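Local coordinates for protein mannitol dehydrogenase (Pseudomonas fluorescens, PDB 1LJ8) that binds NAD and, as a long-chain dehydrogenase, probably catalyses the NAD-dependent oxidation of mannitol at C2 to fructose, at residues 25-30 with 116-121; 110-115 with 166-171; 319-322 with 326-329. One frame throughout, in Å; residues are numbered along the deposited sequence.

Interaction 1: residues 25-30 with 116-121; sequences TRQGIA and IDKLAS
Gln27 and Lys118 meet by their polar ends, the two side chains crossing at about a right angle. Lys118 NZ donates to Gln27 OE1 at 2.7 Å; it lies in the carbonyl plane, on a lone pair, with a C=O...N angle of 143°. The lysine is not stretched out: CG runs anti to the backbone N (chi1 175°), and the chain then folds at its second and third torsions, which shortens its reach and sets the ammonium group beside the glutamine amide. Gln27 is extended beyond CG and carries its amide out to the helix. A water accepts from both residues, 3.0 Å from Gln27 NE2 and 3.1 Å from Lys118 NZ, and closes a small ring. As Gln27 NE2 is also hydrogen-bonded to Ser103 OG, the amide is gripped through both its oxygen and its nitrogen, which fixes the way it faces. Putting a methionine in place of Lys118 would probably leave Gln27 OE1 without its donor and the bridging water with one partner fewer. The apolar half of the contact is small and tight: Leu119 CD2 sits 3.5 Å from Ala30 CB, closer than carbon atoms usually pack. Just beyond, Lys118 O takes two donors, Ser121 N and Ser121 OG, which hold the chain as it leaves the helix. Helix 112-119 thus lies against strand 27-32, an inner strand of the Rossmann sheet, as part of the beta-alpha-beta crossover linking strand 96-107 to strand 126-129 in this NAD-binding fold.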
loop_
_atom_site.group_PDB
_atom_site.type_symbol
_atom_site.label_atom_id
_atom_site.label_comp_id
_atom_site.label_asym_id
_atom_site.label_seq_id
_atom_site.Cartn_x
_atom_site.Cartn_y
_atom_site.Cartn_z
ATOM N N THR A 25 9.568 17.917 -20.350
ATOM C CA THR A 25 8.524 17.731 -19.319
ATOM C C THR A 25 8.799 18.691 -18.184
ATOM O O THR A 25 9.937 19.131 -18.026
ATOM C CB THR A 25 8.493 16.285 -18.808
ATOM O OG1 THR A 25 9.782 15.899 -18.318
ATOM C CG2 THR A 25 8.103 15.329 -19.940
ATOM N N ARG A 26 7.757 19.074 -17.439
ATOM C CA ARG A 26 7.879 19.986 -16.294
ATOM C C ARG A 26 7.023 19.377 -15.181
ATOM O O ARG A 26 6.017 18.733 -15.462
ATOM C CB ARG A 26 7.379 21.392 -16.629
ATOM C CG ARG A 26 8.227 22.050 -17.768
ATOM C CD ARG A 26 9.634 22.343 -17.271
ATOM N NE ARG A 26 10.452 23.046 -18.264
ATOM C CZ ARG A 26 11.262 22.443 -19.132
ATOM N NH1 ARG A 26 11.373 21.116 -19.144
ATOM N NH2 ARG A 26 11.975 23.171 -19.993
ATOM N N GLN A 27 7.417 19.630 -13.942
ATOM C CA GLN A 27 6.759 18.991 -12.791
ATOM C C GLN A 27 5.453 19.588 -12.346
ATOM O O GLN A 27 5.285 20.810 -12.328
ATOM C CB GLN A 27 7.715 18.984 -11.597
ATOM C CG GLN A 27 8.966 18.120 -11.842
ATOM C CD GLN A 27 10.045 18.377 -10.834
ATOM O OE1 GLN A 27 9.900 19.240 -9.961
ATOM N NE2 GLN A 27 11.137 17.651 -10.944
ATOM N N GLY A 28 4.526 18.700 -11.974
ATOM C CA GLY A 28 3.242 19.144 -11.463
ATOM C C GLY A 28 2.794 18.332 -10.265
ATOM O O GLY A 28 1.828 18.707 -9.571
ATOM N N ILE A 29 3.457 17.196 -10.038
ATOM C CA ILE A 29 3.114 16.339 -8.901
ATOM C C ILE A 29 4.344 16.101 -8.041
ATOM O O ILE A 29 5.433 15.864 -8.592
ATOM C CB ILE A 29 2.631 14.952 -9.420
ATOM C CG1 ILE A 29 1.363 15.138 -10.274
ATOM C CG2 ILE A 29 2.436 13.945 -8.253
ATOM C CD1 ILE A 29 1.044 13.860 -11.139
ATOM N N ALA A 30 4.181 16.198 -6.713
ATOM C CA ALA A 30 5.252 15.824 -5.787
ATOM C C ALA A 30 4.718 14.544 -5.112
ATOM O O ALA A 30 3.647 14.559 -4.457
ATOM C CB ALA A 30 5.519 16.901 -4.734
ATOM N N ILE A 116 10.469 21.654 1.358
ATOM C CA ILE A 116 9.339 22.572 1.604
ATOM C C ILE A 116 9.181 23.486 0.378
ATOM O O ILE A 116 8.062 23.713 -0.127
ATOM C CB ILE A 116 9.561 23.428 2.908
ATOM C CG1 ILE A 116 9.570 22.492 4.128
ATOM C CG2 ILE A 116 8.468 24.541 3.044
ATOM C CD1 ILE A 116 10.070 23.191 5.437
ATOM N N ASP A 117 10.311 23.991 -0.135
ATOM C CA ASP A 117 10.266 24.881 -1.310
ATOM C C ASP A 117 9.646 24.183 -2.519
ATOM O O ASP A 117 8.887 24.786 -3.276
ATOM C CB ASP A 117 11.670 25.353 -1.716
ATOM C CG ASP A 117 12.238 26.410 -0.758
ATOM O OD1 ASP A 117 11.458 26.990 0.011
ATOM O OD2 ASP A 117 13.475 26.650 -0.802
ATOM N N LYS A 118 10.031 22.933 -2.717
ATOM C CA LYS A 118 9.486 22.157 -3.853
ATOM C C LYS A 118 7.971 21.992 -3.673
ATOM O O LYS A 118 7.199 22.236 -4.602
ATOM C CB LYS A 118 10.151 20.765 -3.894
ATOM C CG LYS A 118 9.557 19.818 -4.987
ATOM C CD LYS A 118 9.704 20.387 -6.410
ATOM C CE LYS A 118 11.166 20.397 -6.877
ATOM N NZ LYS A 118 11.263 20.927 -8.288
ATOM N N LEU A 119 7.556 21.564 -2.488
ATOM C CA LEU A 119 6.118 21.377 -2.212
ATOM C C LEU A 119 5.336 22.703 -2.282
ATOM O O LEU A 119 4.124 22.718 -2.494
ATOM C CB LEU A 119 5.922 20.744 -0.832
ATOM C CG LEU A 119 6.526 19.332 -0.705
ATOM C CD1 LEU A 119 6.525 18.927 0.796
ATOM C CD2 LEU A 119 5.736 18.332 -1.568
ATOM N N ALA A 120 6.027 23.815 -2.068
ATOM C CA ALA A 120 5.386 25.122 -2.113
ATOM C C ALA A 120 5.517 25.828 -3.467
ATOM O O ALA A 120 5.030 26.956 -3.621
ATOM C CB ALA A 120 5.957 26.029 -0.953
ATOM N N SER A 121 6.143 25.177 -4.455
ATOM C CA SER A 121 6.318 25.805 -5.767
ATOM C C SER A 121 4.966 25.800 -6.502
ATOM O O SER A 121 4.204 24.812 -6.468
ATOM C CB SER A 121 7.443 25.142 -6.581
ATOM O OG SER A 121 7.152 23.822 -6.992
HETATM O O HOH W 1 13.409 18.984 -9.438
#

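Interaction 2: residues 110-115 with 166-171; sequences DSAQAL and FGFICA
Leu115 lays a methyl group on the ring of Phe168 while Ala112 meets the same ring at its rim. The first is a CH-pi contact: Leu115 CD2 is 3.8 Å from the ring centroid, and the line between them tilts by 15° from the ring normal. With CG anti to the backbone N (chi1 -179°), Leu115 reaches across the ring at about a right angle to the phenylalanine side chain, and its CG also packs on Phe168 CD2, 3.8 Å away. The second is a weakly polar contact at the edge, where Ala112 O approaches Phe168 CE2 to 3.5 Å, near the ring plane. Ordinary apolar packing adds Ala112 CB against Phe168 CZ at 4.1 Å. The one capping bond stays within 110-115: at the N-cap, Ser111 OG accepts from Ala114 N at 2.9 Å, so the residues that receive the ring belong to a capped first turn. Leu65 and Ile116 also pack on Phe168, whose side chain is about 8 Å from the bound NAD. Further along, Gln175 of helix 165-178 bonds to Gln113 and Asp117, a polar tie. No hydrogen bond crosses between 110-115 and 166-171, so this patch rests on dispersion and on the faintly positive ring rim.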
loop_
_atom_site.group_PDB
_atom_site.type_symbol
_atom_site.label_atom_id
_atom_site.label_comp_id
_atom_site.label_asym_id
_atom_site.label_seq_id
_atom_site.Cartn_x
_atom_site.Cartn_y
_atom_site.Cartn_z
ATOM N N ASP A 110 18.661 15.739 2.831
ATOM C CA ASP A 110 19.529 16.689 2.120
ATOM C C ASP A 110 19.241 18.148 2.434
ATOM O O ASP A 110 20.113 19.023 2.267
ATOM C CB ASP A 110 19.455 16.473 0.586
ATOM C CG ASP A 110 20.039 15.135 0.170
ATOM O OD1 ASP A 110 20.921 14.605 0.903
ATOM O OD2 ASP A 110 19.658 14.595 -0.903
ATOM N N SER A 111 18.011 18.418 2.866
ATOM C CA SER A 111 17.575 19.772 3.186
ATOM C C SER A 111 16.061 19.803 3.396
ATOM O O SER A 111 15.306 19.639 2.430
ATOM C CB SER A 111 17.905 20.748 2.055
ATOM O OG SER A 111 17.262 21.999 2.247
ATOM N N ALA A 112 15.632 20.048 4.624
ATOM C CA ALA A 112 14.196 20.146 4.895
ATOM C C ALA A 112 13.616 21.316 4.091
ATOM O O ALA A 112 12.559 21.195 3.467
ATOM C CB ALA A 112 13.947 20.370 6.383
ATOM N N GLN A 113 14.328 22.449 4.044
ATOM C CA GLN A 113 13.776 23.613 3.338
ATOM C C GLN A 113 13.663 23.449 1.817
ATOM O O GLN A 113 12.724 23.996 1.198
ATOM C CB GLN A 113 14.581 24.904 3.676
ATOM C CG GLN A 113 13.873 26.195 3.177
ATOM C CD GLN A 113 12.468 26.379 3.792
ATOM O OE1 GLN A 113 12.261 26.187 4.987
ATOM N NE2 GLN A 113 11.502 26.762 2.951
ATOM N N ALA A 114 14.607 22.713 1.209
ATOM C CA ALA A 114 14.560 22.477 -0.238
ATOM C C ALA A 114 13.279 21.682 -0.541
ATOM O O ALA A 114 12.636 21.922 -1.546
ATOM C CB ALA A 114 15.779 21.668 -0.701
ATOM N N LEU A 115 12.938 20.742 0.325
ATOM C CA LEU A 115 11.716 19.948 0.118
ATOM C C LEU A 115 10.461 20.817 0.320
ATOM O O LEU A 115 9.481 20.718 -0.440
ATOM C CB LEU A 115 11.736 18.792 1.089
ATOM C CG LEU A 115 10.591 17.811 1.059
ATOM C CD1 LEU A 115 10.244 17.492 -0.434
ATOM C CD2 LEU A 115 11.042 16.535 1.880
ATOM N N PHE A 166 2.995 15.061 7.600
ATOM C CA PHE A 166 2.134 16.151 8.062
ATOM C C PHE A 166 2.898 17.444 8.250
ATOM O O PHE A 166 2.399 18.497 7.881
ATOM C CB PHE A 166 1.461 15.764 9.372
ATOM C CG PHE A 166 0.695 14.481 9.273
ATOM C CD1 PHE A 166 1.190 13.328 9.845
ATOM C CD2 PHE A 166 -0.479 14.430 8.527
ATOM C CE1 PHE A 166 0.520 12.098 9.672
ATOM C CE2 PHE A 166 -1.160 13.221 8.340
ATOM C CZ PHE A 166 -0.652 12.049 8.915
ATOM N N GLY A 167 4.088 17.357 8.838
ATOM C CA GLY A 167 4.905 18.553 9.060
ATOM C C GLY A 167 5.312 19.174 7.745
ATOM O O GLY A 167 5.258 20.401 7.588
ATOM N N PHE A 168 5.714 18.350 6.780
ATOM C CA PHE A 168 6.094 18.897 5.479
ATOM C C PHE A 168 4.929 19.514 4.744
ATOM O O PHE A 168 5.056 20.597 4.145
ATOM C CB PHE A 168 6.781 17.830 4.601
ATOM C CG PHE A 168 8.248 17.739 4.858
ATOM C CD1 PHE A 168 8.785 16.668 5.575
ATOM C CD2 PHE A 168 9.098 18.793 4.449
ATOM C CE1 PHE A 168 10.154 16.632 5.892
ATOM C CE2 PHE A 168 10.480 18.748 4.776
ATOM C CZ PHE A 168 10.976 17.662 5.496
ATOM N N ILE A 169 3.785 18.814 4.717
ATOM C CA ILE A 169 2.645 19.417 4.026
ATOM C C ILE A 169 2.213 20.737 4.694
ATOM O O ILE A 169 1.936 21.702 3.997
ATOM C CB ILE A 169 1.447 18.433 3.976
ATOM C CG1 ILE A 169 1.781 17.378 2.909
ATOM C CG2 ILE A 169 0.127 19.166 3.643
ATOM C CD1 ILE A 169 0.837 16.161 2.944
ATOM N N CYS A 170 2.162 20.784 6.016
ATOM C CA CYS A 170 1.746 22.045 6.668
ATOM C C CYS A 170 2.725 23.145 6.409
ATOM O O CYS A 170 2.325 24.279 6.161
ATOM C CB CYS A 170 1.595 21.869 8.179
ATOM S SG CYS A 170 0.051 21.028 8.601
ATOM N N ALA A 171 4.024 22.837 6.475
ATOM C CA ALA A 171 4.980 23.915 6.226
ATOM C C ALA A 171 4.871 24.411 4.778
ATOM O O ALA A 171 5.026 25.614 4.504
ATOM C CB ALA A 171 6.440 23.450 6.541
#

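Interaction 3: residues 319-322 with 326-329; sequences HETM and LFVA
Thr321 is the first residue of 319-322 to touch the following helix, and it does so with both backbone and side chain. Its carbonyl oxygen lies 3.2 Å from Phe327 CB, and its CB stands 3.8 Å from Phe327 CD2, approaching the ring obliquely. The chi1 of 70° sets OG1 between the backbone N and the carbonyl carbon, where it bonds back to Val318 O; the hydroxyl is thereby satisfied within its own turn, and CG2 is left to pack 4.0 Å from Phe327 CD2. Met322, present as selenomethionine, comes next. Its carbonyl oxygen meets Val328 CG2 at 3.3 Å, while its selenium, though CB sets off away from the other segment, returns to 4.3 Å from the same methyl. One methyl of Val328 thus meets both the backbone and, more loosely, the side chain of Met322. No hydrogen bond crosses the contact. The chain makes this bend in the three residues between the segments, with Asp324 OD1 accepting from Leu326 N at the start of the second helix. Against the corner, Thr321, Met322 and Phe327 all rest on Leu306 of helix 289-313, and Phe327 also packs against Val481 and Leu485 of helix 463-488, within the largely helical C-terminal domain.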
loop_
_atom_site.group_PDB
_atom_site.type_symbol
_atom_site.label_atom_id
_atom_site.label_comp_id
_atom_site.label_asym_id
_atom_site.label_seq_id
_atom_site.Cartn_x
_atom_site.Cartn_y
_atom_site.Cartn_z
ATOM N N HIS A 319 1.656 -17.186 -5.417
ATOM C CA HIS A 319 1.146 -18.232 -6.308
ATOM C C HIS A 319 1.286 -19.626 -5.733
ATOM O O HIS A 319 0.517 -20.512 -6.111
ATOM C CB HIS A 319 1.801 -18.190 -7.703
ATOM C CG HIS A 319 3.273 -18.475 -7.704
ATOM N ND1 HIS A 319 4.230 -17.499 -7.499
ATOM C CD2 HIS A 319 3.954 -19.618 -7.967
ATOM C CE1 HIS A 319 5.435 -18.025 -7.638
ATOM N NE2 HIS A 319 5.294 -19.310 -7.927
ATOM N N GLU A 320 2.243 -19.819 -4.827
ATOM C CA GLU A 320 2.433 -21.138 -4.187
ATOM C C GLU A 320 1.239 -21.452 -3.315
ATOM O O GLU A 320 0.792 -22.597 -3.285
ATOM C CB GLU A 320 3.674 -21.165 -3.332
ATOM C CG GLU A 320 4.906 -21.129 -4.221
ATOM C CD GLU A 320 6.175 -21.051 -3.464
ATOM O OE1 GLU A 320 6.191 -20.622 -2.296
ATOM O OE2 GLU A 320 7.211 -21.400 -4.069
ATOM N N THR A 321 0.728 -20.453 -2.591
ATOM C CA THR A 321 -0.460 -20.712 -1.781
ATOM C C THR A 321 -1.639 -21.022 -2.696
ATOM O O THR A 321 -2.497 -21.829 -2.348
ATOM C CB THR A 321 -0.870 -19.512 -0.865
ATOM O OG1 THR A 321 -1.372 -18.411 -1.668
ATOM C CG2 THR A 321 0.320 -19.096 0.013
HETATM N N MSE A 322 -1.684 -20.424 -3.889
HETATM C CA MSE A 322 -2.788 -20.692 -4.780
HETATM C C MSE A 322 -2.662 -22.072 -5.421
HETATM O O MSE A 322 -3.657 -22.540 -6.012
HETATM C CB MSE A 322 -2.904 -19.627 -5.877
HETATM C CG MSE A 322 -3.271 -18.249 -5.356
HETATM SE SE MSE A 322 -5.096 -18.181 -4.527
HETATM C CE MSE A 322 -4.557 -18.461 -2.862
ATOM N N LEU A 326 -6.108 -26.329 -0.305
ATOM C CA LEU A 326 -6.697 -26.007 0.990
ATOM C C LEU A 326 -6.654 -24.501 1.186
ATOM O O LEU A 326 -7.562 -23.941 1.780
ATOM C CB LEU A 326 -5.928 -26.660 2.117
ATOM C CG LEU A 326 -6.029 -28.167 2.358
ATOM C CD1 LEU A 326 -5.065 -28.540 3.473
ATOM C CD2 LEU A 326 -7.467 -28.513 2.745
ATOM N N PHE A 327 -5.592 -23.848 0.695
ATOM C CA PHE A 327 -5.517 -22.377 0.827
ATOM C C PHE A 327 -6.576 -21.704 -0.056
ATOM O O PHE A 327 -7.207 -20.697 0.356
ATOM C CB PHE A 327 -4.110 -21.860 0.456
ATOM C CG PHE A 327 -3.097 -21.999 1.558
ATOM C CD1 PHE A 327 -2.645 -23.254 1.957
ATOM C CD2 PHE A 327 -2.578 -20.857 2.210
ATOM C CE1 PHE A 327 -1.701 -23.390 2.961
ATOM C CE2 PHE A 327 -1.631 -20.984 3.223
ATOM C CZ PHE A 327 -1.183 -22.245 3.602
ATOM N N VAL A 328 -6.758 -22.212 -1.282
ATOM C CA VAL A 328 -7.765 -21.648 -2.177
ATOM C C VAL A 328 -9.138 -21.784 -1.557
ATOM O O VAL A 328 -9.928 -20.843 -1.566
ATOM C CB VAL A 328 -7.759 -22.379 -3.576
ATOM C CG1 VAL A 328 -8.804 -21.798 -4.488
ATOM C CG2 VAL A 328 -6.366 -22.257 -4.234
ATOM N N ALA A 329 -9.443 -22.969 -1.012
ATOM C CA ALA A 329 -10.769 -23.189 -0.387
ATOM C C ALA A 329 -10.975 -22.270 0.821
ATOM O O ALA A 329 -12.074 -21.719 1.052
ATOM C CB ALA A 329 -10.918 -24.654 0.021
#

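In the fold
From the N terminus, strand 27-32 comes first, and interaction 1 closes a loop of 85 residues when the end of helix 112-119 returns to it. Interaction 2 opens inside that loop, on the first turn of the same helix, and closes 50 residues later on helix 165-178, so the two cross along the chain. They touch through Ile116 and Leu119, which pack on Phe168, so strand 27-32, helix 112-119 and helix 165-178 are tied together in the Rossmann domain. Interaction 3 follows in series, a local corner joining two consecutive helices of the C-terminal domain, with its centre about 44 Å from those of the other two and on the opposite side of the chain's centre.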